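Local coordinates for breast cancer anti-estrogen resistance protein 1 (Mus musculus, PDB 5W93), which acts as a docking scaffold that coordinates tyrosine-kinase signalling in cell adhesion and migration, its C-terminal helical domain binding the focal adhesion protein paxillin, at residues V94-A99 with Q111-R116; A20-L25 with S123-R128. The protein carries 2 engineered substitutions. All coordinates share one frame; numbering follows the deposited sequence.

Overall arrangement
Both interactions belong to the C-terminal FAT-like domain of this docking protein, a bundle of four long helices, and both use helix 107-135. In interaction 1 that helix meets helix 73-102, its predecessor in the chain; in interaction 2 it meets helix 5-37, the first of the four. Interaction 1 is therefore nested within the loop of chain that interaction 2 closes. Their centres lie about 20 Å apart and their nearest atoms about 7 Å, so the two do not touch. Interaction 1 joins consecutive helices near the end of the bundle where they connect, beside the bound paxillin peptide, whereas interaction 2, nearer the middle, ties the last helix to the first.

Interaction 1 (V94-A99 with Q111-R116); sequences VATTKA and QDMVDR
Thr96 faces helix 107-135 and divides its two ends between Met113 and Arg116. Its methyl, CG2, sits over the centre of one face of the Arg116 guanidinium, 3.7 Å above the plane, and also rests on the arginine's methylene chain, CG2 to Arg116 CG being 3.7 Å. A bend at chi2 (-63°) folds the arginine back so that its flat group can lie over this methyl. The hydroxyl of Thr96 turns the other way: OG1, placed between backbone N and carbonyl carbon, comes within 3.4 Å of Met113 CA while bonding to Gly92 O a turn earlier in its own helix. Threonine suits the place because it is short and can satisfy its hydroxyl on its own backbone. The small residue is consistent with the close 8.4 Å approach of the axes in this nearly antiparallel pair (157°) of consecutive bundle helices.

Met113 crosses Thr97 at a slant; with CG anti to N (chi1 -179°), the extended chain carries its SD to within 3.6 Å of Thr97 OG1. That hydroxyl is already gripped by bonds with Ile93 O and Ser49 OG, so it tolerates an apolar neighbour. The thioether packs on Phe32 and Val36 of helix 5-37 and Phe45 of helix 42-69, while helix 73-102 also meets the bound paxillin peptide, through Thr97 and a Lys98 salt bridge to an acidic side chain.

Interaction 2 (A20-L25 with S123-R128); sequences ANLTTL and STQQFR
This is a mainly apolar contact between the first and last helices of the bundle, 5-37 and 107-135, made by two leucines reaching across to side chains of mixed character. The segments run close to antiparallel, at 169°, with their axes 11.1 Å apart. Here the space between them is spanned by leucines, and the backbones stay well separated, the nearest CA atoms being those of Leu22 and Gln125 at 7.7 Å.

Leu22 does most of the work. Its CD2 methyl enters between Gln125 and Arg128, residues one turn apart on the partner helix, and meets Gln125 NE2 at 3.3 Å and Arg128 CD at 3.5 Å. Glutamine can reach it because its chain doubles round at chi2 (-64°), bringing the amide nearer than the direction of its CB would suggest. Arg128 crosses Leu22 at about a right angle: its methylenes pack on the methyl, CD2 lies at the edge of the guanidinium, near its plane, and the arginine chain also touches Leu15 and Glu19. Long side chains suit this margin of the helix pair: the aliphatic part of Arg128 covers the leucine, and the Gln125 amide lies against it.

The pairing completes a four-helix bundle of the FAT-like type, in which the fourth helix returns beside the first; segment 20-25 also lies in the divergent helix-loop-helix region.

One turn along from Leu22, Leu25 and Thr124 meet tip to tip. Leu25 CD2 stands 3.4 Å from Thr124 OG1 and 3.6 Å from Thr124 CG2. The hydroxyl's single proton is shared between the carbonyl oxygens of Gly121 and Leu120, so the apolar methyl costs it little. On the side of helix 42-69, Leu22 packs on Leu59 and Leu25 on Ser55, while Thr124 rests on Leu86 of helix 73-102.

Interaction 1 (V94-A99 with Q111-R116)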
loop_
_atom_site.group_PDB
_atom_site.type_symbol
_atom_site.label_atom_id
_atom_site.label_comp_id
_atom_site.label_asym_id
_atom_site.label_seq_id
_atom_site.Cartn_x
_atom_site.Cartn_y
_atom_site.Cartn_z
ATOM N N VAL A 94 -0.274 -9.318 -4.649
ATOM C CA VAL A 94 -0.929 -10.628 -4.538
ATOM C C VAL A 94 -0.459 -11.559 -5.691
ATOM O O VAL A 94 -0.078 -12.699 -5.454
ATOM C CB VAL A 94 -2.470 -10.496 -4.547
ATOM C CG1 VAL A 94 -3.158 -11.863 -4.642
ATOM C CG2 VAL A 94 -2.937 -9.740 -3.291
ATOM N N ALA A 95 -0.445 -11.033 -6.912
ATOM C CA ALA A 95 -0.030 -11.794 -8.098
ATOM C C ALA A 95 1.409 -12.302 -7.998
ATOM O O ALA A 95 1.666 -13.502 -8.140
ATOM C CB ALA A 95 -0.195 -10.944 -9.371
ATOM N N THR A 96 2.348 -11.393 -7.755
ATOM C CA THR A 96 3.749 -11.784 -7.699
ATOM C C THR A 96 4.085 -12.673 -6.500
ATOM O O THR A 96 4.983 -13.521 -6.588
ATOM C CB THR A 96 4.679 -10.563 -7.692
ATOM O OG1 THR A 96 4.372 -9.707 -6.574
ATOM C CG2 THR A 96 4.528 -9.787 -8.980
ATOM N N THR A 97 3.378 -12.491 -5.381
ATOM C CA THR A 97 3.619 -13.327 -4.210
ATOM C C THR A 97 3.201 -14.772 -4.503
ATOM O O THR A 97 3.930 -15.729 -4.179
ATOM C CB THR A 97 2.857 -12.794 -2.944
ATOM O OG1 THR A 97 3.302 -11.466 -2.644
ATOM C CG2 THR A 97 3.128 -13.657 -1.730
ATOM N N LYS A 98 2.031 -14.931 -5.107
ATOM C CA LYS A 98 1.565 -16.254 -5.479
ATOM C C LYS A 98 2.574 -16.912 -6.438
ATOM O O LYS A 98 2.923 -18.080 -6.290
ATOM C CB LYS A 98 0.174 -16.183 -6.126
ATOM C CG LYS A 98 -0.967 -15.901 -5.135
ATOM C CD LYS A 98 -2.349 -16.155 -5.758
ATOM C CE LYS A 98 -2.684 -15.168 -6.850
ATOM N NZ LYS A 98 -4.152 -15.064 -7.129
ATOM N N ALA A 99 3.061 -16.134 -7.390
ATOM C CA ALA A 99 4.006 -16.658 -8.387
ATOM C C ALA A 99 5.355 -17.054 -7.750
ATOM O O ALA A 99 5.950 -18.074 -8.113
ATOM C CB ALA A 99 4.213 -15.644 -9.478
ATOM N N GLN A 111 12.374 -11.557 -6.995
ATOM C CA GLN A 111 12.797 -10.186 -7.253
ATOM C C GLN A 111 11.632 -9.385 -7.836
ATOM O O GLN A 111 11.504 -8.193 -7.572
ATOM C CB GLN A 111 14.014 -10.148 -8.183
ATOM C CG GLN A 111 14.600 -8.742 -8.385
ATOM C CD GLN A 111 15.047 -8.096 -7.080
ATOM O OE1 GLN A 111 15.703 -8.730 -6.256
ATOM N NE2 GLN A 111 14.684 -6.827 -6.885
ATOM N N ASP A 112 10.782 -10.046 -8.613
ATOM C CA ASP A 112 9.549 -9.434 -9.102
ATOM C C ASP A 112 8.642 -8.996 -7.940
ATOM O O ASP A 112 8.129 -7.881 -7.915
ATOM C CB ASP A 112 8.783 -10.406 -9.988
ATOM C CG ASP A 112 9.387 -10.555 -11.381
ATOM O OD1 ASP A 112 10.346 -9.825 -11.729
ATOM O OD2 ASP A 112 8.866 -11.407 -12.133
ATOM N N MET A 113 8.454 -9.900 -6.990
ATOM C CA MET A 113 7.662 -9.624 -5.792
ATOM C C MET A 113 8.285 -8.459 -5.010
ATOM O O MET A 113 7.612 -7.489 -4.676
ATOM C CB MET A 113 7.568 -10.898 -4.943
ATOM C CG MET A 113 6.753 -10.790 -3.649
ATOM S SD MET A 113 6.798 -12.338 -2.710
ATOM C CE MET A 113 8.543 -12.494 -2.343
ATOM N N VAL A 114 9.585 -8.552 -4.743
ATOM C CA VAL A 114 10.313 -7.488 -4.062
ATOM C C VAL A 114 10.164 -6.116 -4.750
ATOM O O VAL A 114 10.046 -5.077 -4.074
ATOM C CB VAL A 114 11.811 -7.854 -3.951
ATOM C CG1 VAL A 114 12.664 -6.630 -3.635
ATOM C CG2 VAL A 114 11.998 -8.939 -2.909
ATOM N N ASP A 115 10.153 -6.122 -6.081
ATOM C CA ASP A 115 10.022 -4.893 -6.862
ATOM C C ASP A 115 8.641 -4.254 -6.695
ATOM O O ASP A 115 8.538 -3.030 -6.597
ATOM C CB ASP A 115 10.273 -5.158 -8.355
ATOM C CG ASP A 115 11.749 -5.414 -8.686
ATOM O OD1 ASP A 115 12.635 -5.088 -7.866
ATOM O OD2 ASP A 115 12.013 -5.950 -9.782
ATOM N N ARG A 116 7.582 -5.065 -6.694
ATOM C CA ARG A 116 6.235 -4.517 -6.504
ATOM C C ARG A 116 6.117 -3.924 -5.122
ATOM O O ARG A 116 5.499 -2.885 -4.955
ATOM C CB ARG A 116 5.129 -5.561 -6.680
ATOM C CG ARG A 116 5.101 -6.237 -8.027
ATOM C CD ARG A 116 4.811 -5.282 -9.186
ATOM N NE ARG A 116 5.082 -6.001 -10.429
ATOM C CZ ARG A 116 4.183 -6.709 -11.109
ATOM N NH1 ARG A 116 2.916 -6.763 -10.712
ATOM N NH2 ARG A 116 4.551 -7.345 -12.209
#

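Interaction 2 (A20-L25 with S123-R128)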
loop_
_atom_site.group_PDB
_atom_site.type_symbol
_atom_site.label_atom_id
_atom_site.label_comp_id
_atom_site.label_asym_id
_atom_site.label_seq_id
_atom_site.Cartn_x
_atom_site.Cartn_y
_atom_site.Cartn_z
ATOM N N ALA A 20 0.619 8.246 10.723
ATOM C CA ALA A 20 0.516 7.107 11.640
ATOM C C ALA A 20 0.492 5.749 10.916
ATOM O O ALA A 20 1.208 4.820 11.301
ATOM C CB ALA A 20 -0.712 7.248 12.492
ATOM N N ASN A 21 -0.336 5.621 9.882
ATOM C CA ASN A 21 -0.421 4.346 9.156
ATOM C C ASN A 21 0.849 4.014 8.379
ATOM O O ASN A 21 1.156 2.847 8.133
ATOM C CB ASN A 21 -1.606 4.352 8.192
ATOM C CG ASN A 21 -2.922 4.103 8.892
ATOM O OD1 ASN A 21 -3.854 4.897 8.785
ATOM N ND2 ASN A 21 -3.011 2.992 9.602
ATOM N N LEU A 22 1.564 5.055 7.972
ATOM C CA LEU A 22 2.806 4.914 7.223
ATOM C C LEU A 22 3.897 4.260 8.075
ATOM O O LEU A 22 4.789 3.596 7.548
ATOM C CB LEU A 22 3.270 6.278 6.721
ATOM C CG LEU A 22 3.657 6.421 5.253
ATOM C CD1 LEU A 22 2.472 6.157 4.349
ATOM C CD2 LEU A 22 4.236 7.800 4.975
ATOM N N THR A 23 3.809 4.457 9.393
ATOM C CA THR A 23 4.694 3.796 10.358
ATOM C C THR A 23 4.520 2.283 10.362
ATOM O O THR A 23 5.496 1.533 10.259
ATOM C CB THR A 23 4.449 4.304 11.787
ATOM O OG1 THR A 23 4.816 5.685 11.876
ATOM C CG2 THR A 23 5.257 3.493 12.794
ATOM N N THR A 24 3.271 1.850 10.507
ATOM C CA THR A 24 2.913 0.443 10.432
ATOM C C THR A 24 3.353 -0.159 9.090
ATOM O O THR A 24 3.862 -1.289 9.038
ATOM C CB THR A 24 1.391 0.249 10.616
ATOM O OG1 THR A 24 1.020 0.608 11.951
ATOM C CG2 THR A 24 0.976 -1.205 10.365
ATOM N N LEU A 25 3.148 0.587 8.006
ATOM C CA LEU A 25 3.510 0.088 6.679
ATOM C C LEU A 25 5.011 -0.077 6.548
ATOM O O LEU A 25 5.488 -1.073 6.005
ATOM C CB LEU A 25 2.993 1.019 5.583
ATOM C CG LEU A 25 3.317 0.615 4.144
ATOM C CD1 LEU A 25 2.852 -0.814 3.843
ATOM C CD2 LEU A 25 2.667 1.583 3.177
ATOM N N SER A 123 5.352 4.640 -3.646
ATOM C CA SER A 123 4.110 5.292 -4.044
ATOM C C SER A 123 3.315 5.761 -2.825
ATOM O O SER A 123 2.631 6.783 -2.886
ATOM C CB SER A 123 3.256 4.352 -4.903
ATOM O OG SER A 123 3.867 4.098 -6.159
ATOM N N THR A 124 3.407 5.029 -1.717
ATOM C CA THR A 124 2.700 5.435 -0.495
ATOM C C THR A 124 3.357 6.660 0.156
ATOM O O THR A 124 2.675 7.542 0.687
ATOM C CB THR A 124 2.622 4.278 0.541
ATOM O OG1 THR A 124 3.939 3.846 0.906
ATOM C CG2 THR A 124 1.805 3.089 -0.017
ATOM N N GLN A 125 4.679 6.707 0.114
ATOM C CA GLN A 125 5.408 7.879 0.589
ATOM C C GLN A 125 5.053 9.102 -0.240
ATOM O O GLN A 125 4.921 10.203 0.282
ATOM C CB GLN A 125 6.919 7.648 0.532
ATOM C CG GLN A 125 7.425 6.675 1.565
ATOM C CD GLN A 125 7.215 7.182 2.977
ATOM O OE1 GLN A 125 7.331 8.386 3.250
ATOM N NE2 GLN A 125 6.899 6.270 3.884
ATOM N N GLN A 126 4.908 8.883 -1.544
ATOM C CA GLN A 126 4.549 9.936 -2.471
ATOM C C GLN A 126 3.122 10.434 -2.214
ATOM O O GLN A 126 2.867 11.639 -2.225
ATOM C CB GLN A 126 4.697 9.420 -3.896
ATOM C CG GLN A 126 4.610 10.462 -4.939
ATOM C CD GLN A 126 5.178 9.963 -6.222
ATOM O OE1 GLN A 126 4.485 9.317 -6.998
ATOM N NE2 GLN A 126 6.460 10.229 -6.447
ATOM N N PHE A 127 2.203 9.497 -1.971
ATOM C CA PHE A 127 0.831 9.828 -1.578
ATOM C C PHE A 127 0.824 10.753 -0.358
ATOM O O PHE A 127 0.173 11.793 -0.358
ATOM C CB PHE A 127 0.044 8.550 -1.274
ATOM C CG PHE A 127 -1.377 8.789 -0.800
ATOM C CD1 PHE A 127 -2.166 9.790 -1.362
ATOM C CD2 PHE A 127 -1.928 7.983 0.199
ATOM C CE1 PHE A 127 -3.484 9.990 -0.931
ATOM C CE2 PHE A 127 -3.243 8.172 0.639
ATOM C CZ PHE A 127 -4.024 9.179 0.070
ATOM N N ARG A 128 1.573 10.376 0.661
ATOM C CA ARG A 128 1.636 11.172 1.887
ATOM C C ARG A 128 2.227 12.560 1.619
ATOM O O ARG A 128 1.727 13.563 2.127
ATOM C CB ARG A 128 2.452 10.444 2.954
ATOM C CG ARG A 128 2.324 11.088 4.335
ATOM C CD ARG A 128 3.662 11.273 5.021
ATOM N NE ARG A 128 4.345 12.494 4.609
ATOM C CZ ARG A 128 5.376 12.532 3.773
ATOM N NH1 ARG A 128 5.850 11.408 3.247
ATOM N NH2 ARG A 128 5.935 13.696 3.461
#